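Local coordinates for protein X-PRO dipeptidase (PDB 3O5V) that probably hydrolyses Xaa-Pro dipeptides with manganese as cofactor, the piece described being its N-terminal creatinase/prolidase domain, at residues H104-V107 with N108-H111; S79-P82 with W83-I86; L60-A63 with R64-A68. All blocks are in the same frame, centred on the assembly; numbering follows the deposited sequence. Where two conformers were deposited one is given.

Contact 1: residues H104-V107 with N108-H111; sequences HLNV and NKFH
Val107 sets its CG1 anti to the backbone N (chi1 177°), while His111 turns its CG away from its own carbonyl carbon (chi1 -72°), and the two side chains consequently run side by side, pointing the same way, at the start of helix 107-114. The motif is a helix N-terminus, with Asn106 in the N-cap position and the first turn wound directly after it. The methyl CG1 of Val107 sits over a face of the His111 imidazole, 3.9 Å from the ring centroid, a CH-pi contact between residues one turn apart. The backbone of the turn is closed by two hydrogen bonds: Phe110 N donates to Asn106 O at 3.0 Å, and His111 N to Val107 O at 2.9 Å.

Leu105, in the loop just ahead of the cap, reaches across to the helix with both branches. Its CD1 lies 3.7 Å from Lys109 CB, and its CD2 lies 4.2 Å from Phe110 CB, the Leu105 and Phe110 side chains crossing at about a right angle. Beyond the contact, the Phe110 ring meets Phe121 edge-to-face, which ties the helix to the neighbouring strand 120-123. Lys109 stays extended beyond CG and runs back along the loop toward His104. There water 1 bridges the two segments: it donates to His104 O at 2.8 Å and accepts a weak bond from Lys109 NZ at 3.3 Å.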
ATOM      1  N   HIS A 104      11.813   4.747   0.038  1.00 27.90           N
ATOM      2  CA  HIS A 104      11.605   4.048  -1.224  1.00 26.87           C
ATOM      3  C   HIS A 104      10.733   4.844  -2.203  1.00 26.30           C
ATOM      4  O   HIS A 104      11.009   4.911  -3.398  1.00 26.13           O
ATOM      5  CB  HIS A 104      11.007   2.649  -0.994  1.00 26.34           C
ATOM      6  CG  HIS A 104      10.530   2.023  -2.259  1.00 25.41           C
ATOM      7  ND1 HIS A 104      11.349   1.268  -3.075  1.00 26.70           N
ATOM      8  CD2 HIS A 104       9.346   2.128  -2.903  1.00 24.32           C
ATOM      9  CE1 HIS A 104      10.671   0.897  -4.147  1.00 24.54           C
ATOM     10  NE2 HIS A 104       9.452   1.400  -4.063  1.00 27.67           N
ATOM     11  N   LEU A 105       9.669   5.436  -1.679  1.00 26.62           N
ATOM     12  CA  LEU A 105       8.706   6.152  -2.494  1.00 25.89           C
ATOM     13  C   LEU A 105       9.381   7.340  -3.200  1.00 25.91           C
ATOM     14  O   LEU A 105       9.943   8.210  -2.529  1.00 25.72           O
ATOM     15  CB  LEU A 105       7.605   6.656  -1.561  1.00 26.20           C
ATOM     16  CG  LEU A 105       6.261   7.132  -2.082  1.00 25.38           C
ATOM     17  CD1 LEU A 105       5.505   5.995  -2.741  1.00 26.07           C
ATOM     18  CD2 LEU A 105       5.496   7.665  -0.878  1.00 25.76           C
ATOM     19  N   ASN A 106       9.327   7.381  -4.529  1.00 25.67           N
ATOM     20  CA  ASN A 106       9.885   8.527  -5.247  1.00 26.16           C
ATOM     21  C   ASN A 106       8.923   9.727  -5.199  1.00 26.64           C
ATOM     22  O   ASN A 106       7.755   9.586  -4.809  1.00 25.92           O
ATOM     23  CB  ASN A 106      10.391   8.151  -6.666  1.00 26.47           C
ATOM     24  CG  ASN A 106       9.266   7.808  -7.661  1.00 27.07           C
ATOM     25  OD1 ASN A 106       9.351   6.827  -8.421  1.00 30.56           O
ATOM     26  ND2 ASN A 106       8.252   8.630  -7.700  1.00 25.47           N
ATOM     27  N   VAL A 107       9.417  10.910  -5.550  1.00 26.98           N
ATOM     28  CA  VAL A 107       8.606  12.125  -5.432  1.00 28.05           C
ATOM     29  C   VAL A 107       7.373  12.103  -6.348  1.00 28.08           C
ATOM     30  O   VAL A 107       6.296  12.562  -5.952  1.00 28.68           O
ATOM     31  CB  VAL A 107       9.473  13.395  -5.664  1.00 27.87           C
ATOM     32  CG1 VAL A 107       8.626  14.657  -5.613  1.00 29.47           C
ATOM     33  CG2 VAL A 107      10.549  13.465  -4.600  1.00 28.05           C
ATOM     34  N   ASN A 108       7.518  11.559  -7.550  1.00 28.40           N
ATOM     35  CA  ASN A 108       6.371  11.452  -8.464  1.00 29.38           C
ATOM     36  C   ASN A 108       5.247  10.580  -7.891  1.00 29.04           C
ATOM     37  O   ASN A 108       4.078  10.964  -7.960  1.00 29.20           O
ATOM     38  CB  ASN A 108       6.786  10.968  -9.859  1.00 29.46           C
ATOM     39  CG  ASN A 108       7.126  12.118 -10.813  1.00 32.68           C
ATOM     40  OD1 ASN A 108       6.771  13.280 -10.577  1.00 34.87           O
ATOM     41  ND2 ASN A 108       7.814  11.791 -11.897  1.00 35.00           N
ATOM     42  N   LYS A 109       5.608   9.431  -7.305  1.00 28.34           N
ATOM     43  CA  LYS A 109       4.624   8.544  -6.657  1.00 27.96           C
ATOM     44  C   LYS A 109       3.967   9.221  -5.452  1.00 28.13           C
ATOM     45  O   LYS A 109       2.747   9.101  -5.253  1.00 28.27           O
ATOM     46  CB  LYS A 109       5.264   7.217  -6.217  1.00 27.56           C
ATOM     47  CG  LYS A 109       5.626   6.278  -7.337  1.00 28.86           C
ATOM     48  CD  LYS A 109       6.126   4.939  -6.786  1.00 27.84           C
ATOM     49  CE  LYS A 109       6.653   4.062  -7.908  1.00 30.43           C
ATOM     50  NZ  LYS A 109       7.182   2.792  -7.354  1.00 31.44           N
ATOM     51  N   PHE A 110       4.775   9.924  -4.652  1.00 28.09           N
ATOM     52  CA  PHE A 110       4.314  10.689  -3.496  1.00 29.09           C
ATOM     53  C   PHE A 110       3.279  11.733  -3.899  1.00 29.51           C
ATOM     54  O   PHE A 110       2.199  11.811  -3.299  1.00 29.33           O
ATOM     55  CB  PHE A 110       5.514  11.351  -2.804  1.00 29.29           C
ATOM     56  CG  PHE A 110       5.172  12.182  -1.593  1.00 31.55           C
ATOM     57  CD1 PHE A 110       4.397  11.667  -0.548  1.00 34.54           C
ATOM     58  CD2 PHE A 110       5.686  13.475  -1.468  1.00 34.11           C
ATOM     59  CE1 PHE A 110       4.108  12.445   0.585  1.00 35.43           C
ATOM     60  CE2 PHE A 110       5.411  14.256  -0.339  1.00 35.88           C
ATOM     61  CZ  PHE A 110       4.613  13.740   0.691  1.00 35.82           C
ATOM     62  N   HIS A 111       3.593  12.502  -4.941  1.00 29.64           N
ATOM     63  CA  HIS A 111       2.637  13.466  -5.492  1.00 29.93           C
ATOM     64  C   HIS A 111       1.386  12.804  -6.092  1.00 29.59           C
ATOM     65  O   HIS A 111       0.270  13.288  -5.897  1.00 29.90           O
ATOM     66  CB  HIS A 111       3.330  14.384  -6.505  1.00 30.49           C
ATOM     67  CG  HIS A 111       4.268  15.370  -5.878  1.00 31.59           C
ATOM     68  ND1 HIS A 111       5.238  16.033  -6.598  1.00 33.60           N
ATOM     69  CD2 HIS A 111       4.392  15.798  -4.596  1.00 33.66           C
ATOM     70  CE1 HIS A 111       5.905  16.842  -5.791  1.00 34.12           C
ATOM     71  NE2 HIS A 111       5.419  16.712  -4.570  1.00 34.50           N
TER
HETATM   72  O   HOH W   1       9.409   4.473  -5.670  1.00 29.49           O

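Contact 2: residues S79-P82 with W83-I86; sequences SENP and WEKI
The amide of Asn81 and the carboxylate of Glu84 lie stacked, their planes 20° apart, although the two side chains cross at about a right angle; Glu84 CG comes within 3.6 Å of Asn81 CG. Asn81 is the N-cap of helix 82-89. With CG anti to the backbone N (chi1 176°), its OD1 reaches over the first turn and accepts from Glu84 N at 3.0 Å, the donor standing above the carbonyl plane, and more weakly from Trp83 N at 2.8 Å.

Next to the cap, Pro82 lays CG over one face of the indole of Trp83, 4.1 Å from the centroid of the five-membered ring and only 16° off its normal, a CH-pi contact between successive residues. Beyond the segments the indole also touches Gln42 and Ile116.

Glu80 and Lys85 approach each other at a slant on another side of the turn. Glu80 OE2 and Lys85 NZ form a salt bridge at 3.3 Å, which includes a weak hydrogen bond from the lysine; the other carboxylate oxygen, OE1, is held by Val77 N. With one oxygen committed to the backbone and the other facing an ammonium group, the carboxylate of Glu80 is probably favoured in its charged form.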
ATOM      1  N   SER A  79      -3.905   0.921 -20.283  1.00 38.38           N
ATOM      2  CA  SER A  79      -4.786   1.993 -20.785  1.00 38.79           C
ATOM      3  C   SER A  79      -5.500   2.781 -19.667  1.00 38.92           C
ATOM      4  O   SER A  79      -6.139   3.811 -19.933  1.00 39.23           O
ATOM      5  CB  SER A  79      -5.797   1.427 -21.781  1.00 38.47           C
ATOM      6  OG  SER A  79      -6.744   0.596 -21.139  1.00 39.44           O
ATOM      7  N   GLU A  80      -5.375   2.311 -18.421  1.00 38.12           N
ATOM      8  CA  GLU A  80      -5.969   2.968 -17.251  1.00 37.24           C
ATOM      9  C   GLU A  80      -4.979   3.885 -16.532  1.00 36.44           C
ATOM     10  O   GLU A  80      -3.786   3.573 -16.420  1.00 36.29           O
ATOM     11  CB  GLU A  80      -6.506   1.930 -16.259  1.00 37.58           C
ATOM     12  CG  GLU A  80      -7.823   1.277 -16.674  1.00 38.97           C
ATOM     13  CD  GLU A  80      -8.269   0.159 -15.732  1.00 41.66           C
ATOM     14  OE1 GLU A  80      -7.406  -0.622 -15.256  1.00 40.20           O
ATOM     15  OE2 GLU A  80      -9.497   0.046 -15.485  1.00 40.84           O
ATOM     16  N   ASN A  81      -5.475   5.020 -16.051  1.00 34.70           N
ATOM     17  CA  ASN A  81      -4.673   5.902 -15.217  1.00 33.61           C
ATOM     18  C   ASN A  81      -4.599   5.250 -13.827  1.00 31.94           C
ATOM     19  O   ASN A  81      -5.640   5.040 -13.206  1.00 30.73           O
ATOM     20  CB  ASN A  81      -5.342   7.275 -15.130  1.00 34.07           C
ATOM     21  CG  ASN A  81      -4.606   8.231 -14.200  1.00 35.42           C
ATOM     22  OD1 ASN A  81      -4.436   7.958 -13.012  1.00 36.33           O
ATOM     23  ND2 ASN A  81      -4.185   9.368 -14.735  1.00 36.82           N
ATOM     24  N   PRO A  82      -3.382   4.922 -13.338  1.00 31.36           N
ATOM     25  CA  PRO A  82      -3.346   4.154 -12.074  1.00 31.06           C
ATOM     26  C   PRO A  82      -3.925   4.919 -10.877  1.00 30.46           C
ATOM     27  O   PRO A  82      -4.513   4.307  -9.984  1.00 29.78           O
ATOM     28  CB  PRO A  82      -1.850   3.862 -11.870  1.00 31.11           C
ATOM     29  CG  PRO A  82      -1.150   5.004 -12.597  1.00 31.69           C
ATOM     30  CD  PRO A  82      -2.027   5.286 -13.805  1.00 31.10           C
ATOM     31  N   TRP A  83      -3.768   6.245 -10.865  1.00 29.93           N
ATOM     32  CA  TRP A  83      -4.228   7.055  -9.743  1.00 30.09           C
ATOM     33  C   TRP A  83      -5.756   7.090  -9.671  1.00 30.13           C
ATOM     34  O   TRP A  83      -6.335   6.965  -8.587  1.00 29.28           O
ATOM     35  CB  TRP A  83      -3.619   8.467  -9.812  1.00 30.68           C
ATOM     36  CG  TRP A  83      -2.136   8.399 -10.040  1.00 30.65           C
ATOM     37  CD1 TRP A  83      -1.463   8.723 -11.182  1.00 30.13           C
ATOM     38  CD2 TRP A  83      -1.153   7.920  -9.113  1.00 29.64           C
ATOM     39  NE1 TRP A  83      -0.117   8.493 -11.023  1.00 30.51           N
ATOM     40  CE2 TRP A  83       0.101   7.996  -9.762  1.00 30.36           C
ATOM     41  CE3 TRP A  83      -1.213   7.428  -7.801  1.00 28.76           C
ATOM     42  CZ2 TRP A  83       1.296   7.609  -9.137  1.00 29.53           C
ATOM     43  CZ3 TRP A  83      -0.017   7.038  -7.173  1.00 28.35           C
ATOM     44  CH2 TRP A  83       1.214   7.136  -7.847  1.00 29.59           C
ATOM     45  N   GLU A  84      -6.396   7.224 -10.833  1.00 30.02           N
ATOM     46  CA  GLU A  84      -7.858   7.149 -10.925  1.00 30.47           C
ATOM     47  C   GLU A  84      -8.349   5.776 -10.509  1.00 29.71           C
ATOM     48  O   GLU A  84      -9.359   5.661  -9.821  1.00 29.40           O
ATOM     49  CB  GLU A  84      -8.330   7.465 -12.349  1.00 31.02           C
ATOM     50  CG  GLU A  84      -7.903   8.853 -12.810  1.00 34.54           C
ATOM     51  CD  GLU A  84      -8.463   9.275 -14.170  1.00 41.93           C
ATOM     52  OE1 GLU A  84      -8.941   8.414 -14.949  1.00 44.80           O
ATOM     53  OE2 GLU A  84      -8.411  10.496 -14.459  1.00 45.48           O
ATOM     54  N   LYS A  85      -7.626   4.735 -10.917  1.00 29.04           N
ATOM     55  CA  LYS A  85      -8.010   3.371 -10.565  1.00 29.04           C
ATOM     56  C   LYS A  85      -7.945   3.119  -9.050  1.00 28.20           C
ATOM     57  O   LYS A  85      -8.855   2.532  -8.472  1.00 27.83           O
ATOM     58  CB  LYS A  85      -7.158   2.353 -11.336  1.00 28.96           C
ATOM     59  CG  LYS A  85      -7.599   0.896 -11.162  1.00 29.91           C
ATOM     60  CD  LYS A  85      -8.941   0.584 -11.835  1.00 32.70           C
ATOM     61  CE  LYS A  85      -9.155  -0.922 -11.927  1.00 34.67           C
ATOM     62  NZ  LYS A  85     -10.438  -1.277 -12.589  1.00 36.85           N
ATOM     63  N   ILE A  86      -6.879   3.571  -8.400  1.00 28.41           N
ATOM     64  CA  ILE A  86      -6.775   3.431  -6.941  1.00 28.08           C
ATOM     65  C   ILE A  86      -7.976   4.092  -6.251  1.00 28.96           C
ATOM     66  O   ILE A  86      -8.600   3.508  -5.356  1.00 28.41           O
ATOM     67  CB  ILE A  86      -5.471   4.046  -6.402  1.00 27.71           C
ATOM     68  CG1 ILE A  86      -4.270   3.226  -6.885  1.00 26.99           C
ATOM     69  CG2 ILE A  86      -5.519   4.138  -4.862  1.00 26.77           C
ATOM     70  CD1 ILE A  86      -2.912   3.985  -6.870  1.00 26.65           C
TER

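Contact 3: residues L60-A63 with R64-A68; sequences LEVA and RASQA
Val62 O is gripped twice by Ser66, once by the backbone N at 2.9 Å and once by the side-chain OG at 2.8 Å. This is the familiar pattern of a serine within a helix, whose hydroxyl turns back to the carbonyl four residues earlier. Ser66 places OG anti to its own carbonyl carbon (chi1 -64°), which folds the hydroxyl back along the helix. The two donors come from different directions: the amide approaches nearly along the carbonyl bond, whereas OG stands above the carbonyl plane, 42° out of it. OG also lies 3.9 Å from Val62 CG1.

The segments form helix 62-68 and its lead-in, the connection between strands 54-58 and 73-76 in a beta-alpha-beta unit. Ala65 N donates to Glu61 O at 2.9 Å, almost straight, and Ala65 and Val62 turn their side chains to the strand beneath, touching Leu55 and Val57 respectively. Water 2 spans the gap between residues four apart, donating to Leu60 O at 2.7 Å and accepting from Arg64 N at 2.9 Å.

Glu61 is bent at chi2 and Arg64 at chi3, which curls the guanidinium back toward the carboxylate. The two planes are inclined by 40°, and Glu61 OE2 comes to the guanidinium edge, 3.1 Å from Arg64 NH2, in a salt bridge. Leu60 CD1 meets NH2 obliquely, at 3.6 Å. Glu61 is buried, beside Phe34 and Cys36, while Arg64 is exposed and has a bound glycerol close by. Pairing with the arginine probably offsets the cost of burying this carboxylate and favours its ionised form.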
ATOM      1  N   LEU A  60      -0.982  -7.468 -15.024  1.00 24.60           N
ATOM      2  CA  LEU A  60      -0.184  -8.661 -15.339  1.00 24.51           C
ATOM      3  C   LEU A  60       0.256  -9.459 -14.092  1.00 24.60           C
ATOM      4  O   LEU A  60       0.608 -10.653 -14.199  1.00 24.72           O
ATOM      5  CB  LEU A  60       0.999  -8.293 -16.234  1.00 24.99           C
ATOM      6  CG  LEU A  60       2.139  -7.457 -15.640  1.00 26.70           C
ATOM      7  CD1 LEU A  60       3.172  -8.379 -15.017  1.00 28.21           C
ATOM      8  CD2 LEU A  60       2.787  -6.621 -16.729  1.00 28.20           C
ATOM      9  N   GLU A  61       0.224  -8.806 -12.929  1.00 24.43           N
ATOM     10  CA  GLU A  61       0.603  -9.447 -11.647  1.00 25.37           C
ATOM     11  C   GLU A  61      -0.552 -10.048 -10.826  1.00 25.96           C
ATOM     12  O   GLU A  61      -0.305 -10.743  -9.824  1.00 26.06           O
ATOM     13  CB  GLU A  61       1.337  -8.434 -10.753  1.00 24.82           C
ATOM     14  CG  GLU A  61       2.661  -7.955 -11.278  1.00 26.45           C
ATOM     15  CD  GLU A  61       3.767  -8.993 -11.193  1.00 30.71           C
ATOM     16  OE1 GLU A  61       3.550 -10.088 -10.613  1.00 30.56           O
ATOM     17  OE2 GLU A  61       4.873  -8.690 -11.693  1.00 30.18           O
ATOM     18  N   VAL A  62      -1.799  -9.762 -11.211  1.00 26.41           N
ATOM     19  CA  VAL A  62      -2.967 -10.153 -10.390  1.00 26.85           C
ATOM     20  C   VAL A  62      -3.005 -11.658 -10.099  1.00 27.20           C
ATOM     21  O   VAL A  62      -3.161 -12.076  -8.937  1.00 26.86           O
ATOM     22  CB  VAL A  62      -4.329  -9.677 -11.012  1.00 26.78           C
ATOM     23  CG1 VAL A  62      -5.511 -10.236 -10.232  1.00 28.48           C
ATOM     24  CG2 VAL A  62      -4.411  -8.158 -11.028  1.00 26.94           C
ATOM     25  N   ALA A  63      -2.853 -12.460 -11.146  1.00 27.22           N
ATOM     26  CA  ALA A  63      -2.940 -13.922 -11.022  1.00 27.06           C
ATOM     27  C   ALA A  63      -1.898 -14.479 -10.049  1.00 27.39           C
ATOM     28  O   ALA A  63      -2.239 -15.237  -9.146  1.00 26.79           O
ATOM     29  CB  ALA A  63      -2.816 -14.588 -12.383  1.00 27.60           C
ATOM     30  N   ARG A  64      -0.640 -14.075 -10.211  1.00 27.21           N
ATOM     31  CA  ARG A  64       0.423 -14.507  -9.297  1.00 28.14           C
ATOM     32  C   ARG A  64       0.206 -14.026  -7.858  1.00 27.66           C
ATOM     33  O   ARG A  64       0.367 -14.805  -6.918  1.00 27.29           O
ATOM     34  CB  ARG A  64       1.805 -14.078  -9.808  1.00 28.21           C
ATOM     35  CG  ARG A  64       2.189 -14.842 -11.071  1.00 32.24           C
ATOM     36  CD  ARG A  64       3.492 -14.406 -11.751  1.00 37.21           C
ATOM     37  NE  ARG A  64       3.629 -12.972 -12.072  1.00 39.32           N
ATOM     38  CZ  ARG A  64       4.356 -12.527 -13.095  1.00 41.05           C
ATOM     39  NH1 ARG A  64       4.966 -13.395 -13.899  1.00 41.31           N
ATOM     40  NH2 ARG A  64       4.467 -11.229 -13.336  1.00 42.34           N
ATOM     41  N   ALA A  65      -0.131 -12.747  -7.690  1.00 27.51           N
ATOM     42  CA  ALA A  65      -0.406 -12.192  -6.353  1.00 27.22           C
ATOM     43  C   ALA A  65      -1.504 -12.981  -5.633  1.00 28.23           C
ATOM     44  O   ALA A  65      -1.354 -13.330  -4.445  1.00 26.65           O
ATOM     45  CB  ALA A  65      -0.791 -10.717  -6.450  1.00 26.93           C
ATOM     46  N   SER A  66      -2.580 -13.274  -6.372  1.00 28.37           N
ATOM     47  CA  SER A  66      -3.769 -13.967  -5.840  1.00 30.09           C
ATOM     48  C   SER A  66      -3.502 -15.390  -5.337  1.00 30.96           C
ATOM     49  O   SER A  66      -4.247 -15.896  -4.497  1.00 31.50           O
ATOM     50  CB  SER A  66      -4.891 -13.990  -6.886  1.00 30.22           C
ATOM     51  OG  SER A  66      -5.328 -12.676  -7.188  1.00 30.83           O
ATOM     52  N   GLN A  67      -2.432 -16.010  -5.830  1.00 32.05           N
ATOM     53  CA  GLN A  67      -2.027 -17.347  -5.391  0.50 32.33           C
ATOM     54  C   GLN A  67      -1.496 -17.354  -3.956  1.00 32.41           C
ATOM     55  O   GLN A  67      -1.617 -18.358  -3.247  1.00 32.42           O
ATOM     56  CB  GLN A  67      -0.967 -17.930  -6.335  0.50 32.94           C
ATOM     57  CG  GLN A  67      -1.511 -18.417  -7.676  0.50 33.97           C
ATOM     58  CD  GLN A  67      -2.541 -19.522  -7.525  0.50 35.74           C
ATOM     59  OE1 GLN A  67      -2.462 -20.352  -6.614  0.50 36.59           O
ATOM     60  NE2 GLN A  67      -3.515 -19.540  -8.421  0.50 36.49           N
ATOM     61  N   ALA A  68      -0.901 -16.231  -3.537  1.00 31.37           N
ATOM     62  CA  ALA A  68      -0.302 -16.096  -2.213  1.00 30.08           C
ATOM     63  C   ALA A  68      -1.122 -15.229  -1.243  1.00 29.47           C
ATOM     64  O   ALA A  68      -0.984 -15.361  -0.019  1.00 29.17           O
ATOM     65  CB  ALA A  68       1.117 -15.526  -2.340  1.00 30.27           C
TER
HETATM   66  O   HOH W   2       0.266 -12.886 -12.702  1.00 26.91           O

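All three contacts are local, and each belongs to a separate helix of the creatinase/prolidase N-terminal domain, built round a mixed sheet. Contacts 1 and 2 are two asparagine N-cap sites, and their helices meet: Trp83 CH2 of contact 2 packs at 3.6 Å from Lys109 O of contact 1, with the centres 16 Å apart. Contact 3 stands apart, its nearest atoms about 9 Å from contact 2 and about 12 Å from contact 1; strand 73-76 follows its helix and leads on to the loop of contact 2. A glycerol, probably from the crystallisation liquor, lies beside Arg64. The metal-dependent catalytic site probably lies in the C-terminal part of the protein, absent from this chain.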